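Local coordinates for protein BB_2cx5_001 (Thermus thermophilus, PDB 3RI0) that serves as a designed scaffold, made by computational backbone grafting to present a linear HIV epitope, on a fold related to aminoacyl-tRNA editing domains, at residues A[2-6]-A[22-26]; A[16-21]-A[142-146]. The protein carries 6 engineered substitutions. All coordinates share one frame; numbering follows the deposited sequence.

How the contacts relate
Both contacts pin down the N-terminal helix-loop-strand unit, one at each end of helix 4-15. Contact 1 ties the start of that helix to strand 23-25, while contact 2 fastens the loop that follows it to the distant helix 140-147; the two adjoin between L21 and K22, with centres about 16 Å apart. Neither is wholly core: each sets a small buried apolar patch, A6 with V23 or L21 with L146, beside polar groups nearer the surface. Their chemistry follows their place. At the helix start a carboxylate meets a backbone N-H and a capping hydroxyl; beyond the helix end, a guanidinium, a histidine and an aromatic ring meet a second helix.

Contact 1. Residues A[2-6]-A[22-26]; sequences LSPSA and KVVEL
An N-cap opens helix 4-15, and E25 of strand 23-25 reaches across to join it. The carboxylate takes the hydroxyl of S3 on the syn lone pair of OE2, with S3 OG 3.0 Å from E25 OE2, and S3 N also donates to the same carboxylate. That bond, from backbone N-H to carboxylate, measures 2.8 Å from S3 N to E25 OE1, although the placement of OE1 is doubtful. The hydroxyl works in both directions: A6 N gives S3 OG a nearly straight capping bond of 3.2 Å at 171°, while the same oxygen donates to E25. With OG lodged between its own backbone N and carbonyl carbon (chi1 77°), S3 can serve both partners. The carboxylate's negative charge so close to the helix N-terminus would probably be favoured by the helix dipole. Next to this polar group, the methyl of A6 packs on V23, CB to CG1 3.6 Å, and L2 slides past E25, its CD1 3.5 Å from E25 CB. Further along the same helix, Q10 OE1 accepts from V23 N, a second tie to the strand, which pairs antiparallel with strand 134-138, V24 bonding to L135, while S3 and S5 rest on the loop at T131.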
loop_
_atom_site.group_PDB
_atom_site.type_symbol
_atom_site.label_atom_id
_atom_site.label_comp_id
_atom_site.label_asym_id
_atom_site.label_seq_id
_atom_site.Cartn_x
_atom_site.Cartn_y
_atom_site.Cartn_z
ATOM N N LEU A 2 -3.518 7.109 -19.600
ATOM C CA LEU A 2 -3.159 6.811 -18.171
ATOM C C LEU A 2 -3.154 8.079 -17.295
ATOM O O LEU A 2 -2.547 9.089 -17.647
ATOM C CB LEU A 2 -1.793 6.116 -18.112
ATOM C CG LEU A 2 -1.729 4.690 -17.542
ATOM C CD1 LEU A 2 -2.767 3.786 -18.211
ATOM C CD2 LEU A 2 -0.335 4.130 -17.759
ATOM N N SER A 3 -3.828 8.006 -16.150
ATOM C CA SER A 3 -3.950 9.133 -15.224
ATOM C C SER A 3 -2.633 9.686 -14.674
ATOM O O SER A 3 -1.608 9.008 -14.678
ATOM C CB SER A 3 -4.862 8.749 -14.049
ATOM O OG SER A 3 -4.186 7.928 -13.104
ATOM N N PRO A 4 -2.657 10.937 -14.181
ATOM C CA PRO A 4 -1.449 11.555 -13.628
ATOM C C PRO A 4 -0.916 10.706 -12.487
ATOM O O PRO A 4 0.289 10.512 -12.355
ATOM C CB PRO A 4 -1.943 12.913 -13.138
ATOM C CG PRO A 4 -3.085 13.211 -14.059
ATOM C CD PRO A 4 -3.790 11.882 -14.146
ATOM N N SER A 5 -1.827 10.192 -11.668
ATOM C CA SER A 5 -1.441 9.358 -10.535
ATOM C C SER A 5 -0.696 8.118 -11.010
ATOM O O SER A 5 0.400 7.827 -10.541
ATOM C CB SER A 5 -2.677 8.943 -9.730
ATOM O OG SER A 5 -3.402 10.085 -9.273
ATOM N N ALA A 6 -1.289 7.388 -11.949
ATOM C CA ALA A 6 -0.652 6.182 -12.469
ATOM C C ALA A 6 0.739 6.526 -12.968
ATOM O O ALA A 6 1.714 5.858 -12.627
ATOM C CB ALA A 6 -1.481 5.588 -13.595
ATOM N N LYS A 22 4.805 -2.717 -14.021
ATOM C CA LYS A 22 3.968 -1.784 -14.775
ATOM C C LYS A 22 2.661 -1.411 -14.096
ATOM O O LYS A 22 1.915 -2.286 -13.646
ATOM C CB LYS A 22 3.635 -2.372 -16.153
ATOM C CG LYS A 22 4.830 -2.962 -16.897
ATOM C CD LYS A 22 5.922 -1.926 -17.092
ATOM C CE LYS A 22 7.049 -2.465 -17.952
ATOM N NZ LYS A 22 8.127 -1.441 -18.145
ATOM N N VAL A 23 2.388 -0.109 -14.039
ATOM C CA VAL A 23 1.150 0.372 -13.451
ATOM C C VAL A 23 0.062 0.159 -14.492
ATOM O O VAL A 23 0.221 0.522 -15.661
ATOM C CB VAL A 23 1.219 1.862 -13.088
ATOM C CG1 VAL A 23 -0.153 2.334 -12.610
ATOM C CG2 VAL A 23 2.237 2.078 -11.996
ATOM N N VAL A 24 -1.038 -0.437 -14.049
ATOM C CA VAL A 24 -2.172 -0.765 -14.900
ATOM C C VAL A 24 -3.418 0.032 -14.522
ATOM O O VAL A 24 -3.684 0.273 -13.341
ATOM C CB VAL A 24 -2.440 -2.290 -14.806
ATOM C CG1 VAL A 24 -3.869 -2.606 -15.133
ATOM C CG2 VAL A 24 -1.486 -3.030 -15.734
ATOM N N GLU A 25 -4.186 0.443 -15.526
ATOM C CA GLU A 25 -5.376 1.247 -15.276
ATOM C C GLU A 25 -6.660 0.481 -15.553
ATOM O O GLU A 25 -6.879 -0.018 -16.653
ATOM C CB GLU A 25 -5.331 2.512 -16.130
ATOM C CG GLU A 25 -6.178 3.647 -15.600
ATOM C CD GLU A 25 -5.410 4.953 -15.539
ATOM O OE1 GLU A 25 -5.076 5.489 -16.616
ATOM O OE2 GLU A 25 -5.130 5.437 -14.419
ATOM N N LEU A 26 -7.508 0.396 -14.539
ATOM C CA LEU A 26 -8.771 -0.308 -14.637
ATOM C C LEU A 26 -9.926 0.631 -14.987
ATOM O O LEU A 26 -9.836 1.852 -14.826
ATOM C CB LEU A 26 -9.061 -1.025 -13.320
ATOM C CG LEU A 26 -7.917 -1.875 -12.755
ATOM C CD1 LEU A 26 -8.421 -2.637 -11.545
ATOM C CD2 LEU A 26 -7.382 -2.835 -13.812
#

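Contact 2. Residues A[16-21]-A[142-146]; sequences RGFGHL and ELLAL
F18 and L146 meet at the centre of this loop-on-helix contact, in which the turn after helix 4-15 lies against helix 140-147. It is a CH-pi contact: CD2 of L146 sits over one face of the phenyl ring, 3.8 Å from the F18 centroid and 22° off the normal, displaced toward the rim. A145 brings its methyl obliquely to the ring, CB lying 3.9 Å from F18 CZ. Deeper in, L21 and L146 reach tip to tip, CD1 to CD1 at 4.0 Å, and both side chains also touch L13 of helix 4-15.

Polar contacts flank this apolar patch. H20 points NE2 at the carboxylate of E142, 2.7 Å from OE2 with an N-H...O angle of 150°; the oxygen lies close to the ring plane and is approached nearly along its C-O bond, while ring and carboxylate planes stand 45° apart. CG of L21 sits over the centre of one imidazole face, 4.1 Å above its plane. On the other flank, bends at chi2 and chi3 curl the chain of R16 toward helix 140-147, where NH1 and NH2 each make a weak bond to L146 O.

A second shell sets these groups in place. The other carboxylate oxygen, E142 OE1, accepts from T139 N, a bond that helps fix how the carboxylate is turned toward H20. G17 ends helix 4-15 in a Schellman motif, at a positive phi suited to glycine, and a type I turn from F18 to L21 presents the phenyl, imidazole and isobutyl groups to helix 140-147. A water in the guanidinium plane bridges R16 NH2 weakly to A145 O, donating to that carbonyl with the water oxygen 2.6 Å from A145 O.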
loop_
_atom_site.group_PDB
_atom_site.type_symbol
_atom_site.label_atom_id
_atom_site.label_comp_id
_atom_site.label_asym_id
_atom_site.label_seq_id
_atom_site.Cartn_x
_atom_site.Cartn_y
_atom_site.Cartn_z
ATOM N N ARG A 16 13.331 3.977 -8.823
ATOM C CA ARG A 16 13.809 3.066 -7.785
ATOM C C ARG A 16 14.591 1.890 -8.379
ATOM O O ARG A 16 15.233 1.138 -7.645
ATOM C CB ARG A 16 12.625 2.508 -6.995
ATOM C CG ARG A 16 11.816 3.540 -6.211
ATOM C CD ARG A 16 12.609 4.004 -5.017
ATOM N NE ARG A 16 13.261 2.858 -4.394
ATOM C CZ ARG A 16 12.926 2.345 -3.217
ATOM N NH1 ARG A 16 11.939 2.885 -2.512
ATOM N NH2 ARG A 16 13.574 1.282 -2.756
ATOM N N GLY A 17 14.522 1.732 -9.700
ATOM C CA GLY A 17 15.198 0.626 -10.353
ATOM C C GLY A 17 14.257 -0.540 -10.626
ATOM O O GLY A 17 14.684 -1.592 -11.106
ATOM N N PHE A 18 12.975 -0.358 -10.323
ATOM C CA PHE A 18 11.970 -1.401 -10.535
ATOM C C PHE A 18 11.053 -1.028 -11.691
ATOM O O PHE A 18 9.830 -1.147 -11.597
ATOM C CB PHE A 18 11.135 -1.603 -9.270
ATOM C CG PHE A 18 11.895 -2.220 -8.133
ATOM C CD1 PHE A 18 12.872 -1.494 -7.451
ATOM C CD2 PHE A 18 11.648 -3.539 -7.754
ATOM C CE1 PHE A 18 13.586 -2.064 -6.405
ATOM C CE2 PHE A 18 12.356 -4.125 -6.706
ATOM C CZ PHE A 18 13.333 -3.387 -6.031
ATOM N N GLY A 19 11.662 -0.581 -12.784
ATOM C CA GLY A 19 10.908 -0.167 -13.951
ATOM C C GLY A 19 10.215 -1.290 -14.690
ATOM O O GLY A 19 9.403 -1.031 -15.569
ATOM N N HIS A 20 10.521 -2.541 -14.362
ATOM C CA HIS A 20 9.867 -3.645 -15.051
ATOM C C HIS A 20 8.459 -3.893 -14.510
ATOM O O HIS A 20 7.689 -4.615 -15.127
ATOM C CB HIS A 20 10.698 -4.921 -14.952
ATOM C CG HIS A 20 10.844 -5.442 -13.555
ATOM N ND1 HIS A 20 11.600 -4.800 -12.597
ATOM C CD2 HIS A 20 10.359 -6.561 -12.965
ATOM C CE1 HIS A 20 11.579 -5.504 -11.480
ATOM N NE2 HIS A 20 10.834 -6.580 -11.675
ATOM N N LEU A 21 8.134 -3.301 -13.361
ATOM C CA LEU A 21 6.788 -3.433 -12.792
ATOM C C LEU A 21 5.977 -2.354 -13.504
ATOM O O LEU A 21 6.423 -1.207 -13.588
ATOM C CB LEU A 21 6.805 -3.173 -11.280
ATOM C CG LEU A 21 7.719 -4.111 -10.469
ATOM C CD1 LEU A 21 7.709 -3.714 -8.991
ATOM C CD2 LEU A 21 7.233 -5.554 -10.619
ATOM N N GLU A 142 9.675 -8.526 -3.991
ATOM C CA GLU A 142 9.916 -7.219 -4.587
ATOM C C GLU A 142 9.290 -6.141 -3.726
ATOM O O GLU A 142 9.920 -5.133 -3.433
ATOM C CB GLU A 142 9.344 -7.162 -6.003
ATOM C CG GLU A 142 10.037 -8.108 -6.979
ATOM C CD GLU A 142 9.446 -8.062 -8.378
ATOM O OE1 GLU A 142 8.235 -8.333 -8.533
ATOM O OE2 GLU A 142 10.203 -7.758 -9.325
ATOM N N LEU A 143 8.051 -6.355 -3.305
ATOM C CA LEU A 143 7.365 -5.378 -2.467
ATOM C C LEU A 143 8.244 -5.033 -1.265
ATOM O O LEU A 143 8.384 -3.859 -0.912
ATOM C CB LEU A 143 6.007 -5.931 -2.002
ATOM C CG LEU A 143 5.137 -4.985 -1.161
ATOM C CD1 LEU A 143 4.848 -3.706 -1.949
ATOM C CD2 LEU A 143 3.842 -5.671 -0.783
ATOM N N LEU A 144 8.832 -6.055 -0.644
ATOM C CA LEU A 144 9.703 -5.856 0.512
ATOM C C LEU A 144 10.974 -5.103 0.148
ATOM O O LEU A 144 11.448 -4.275 0.930
ATOM C CB LEU A 144 10.087 -7.206 1.133
ATOM C CG LEU A 144 9.013 -7.950 1.925
ATOM C CD1 LEU A 144 9.508 -9.338 2.308
ATOM C CD2 LEU A 144 8.652 -7.136 3.169
ATOM N N ALA A 145 11.529 -5.394 -1.029
ATOM C CA ALA A 145 12.750 -4.727 -1.472
ATOM C C ALA A 145 12.472 -3.259 -1.774
ATOM O O ALA A 145 13.327 -2.406 -1.579
ATOM C CB ALA A 145 13.314 -5.416 -2.713
ATOM N N LEU A 146 11.266 -2.983 -2.253
ATOM C CA LEU A 146 10.839 -1.631 -2.603
ATOM C C LEU A 146 10.581 -0.772 -1.384
ATOM O O LEU A 146 11.022 0.374 -1.296
ATOM C CB LEU A 146 9.540 -1.680 -3.406
ATOM C CG LEU A 146 9.562 -1.754 -4.922
ATOM C CD1 LEU A 146 8.147 -2.017 -5.420
ATOM C CD2 LEU A 146 10.106 -0.444 -5.485
HETATM O O HOH W 1 15.273 -1.018 -2.523
#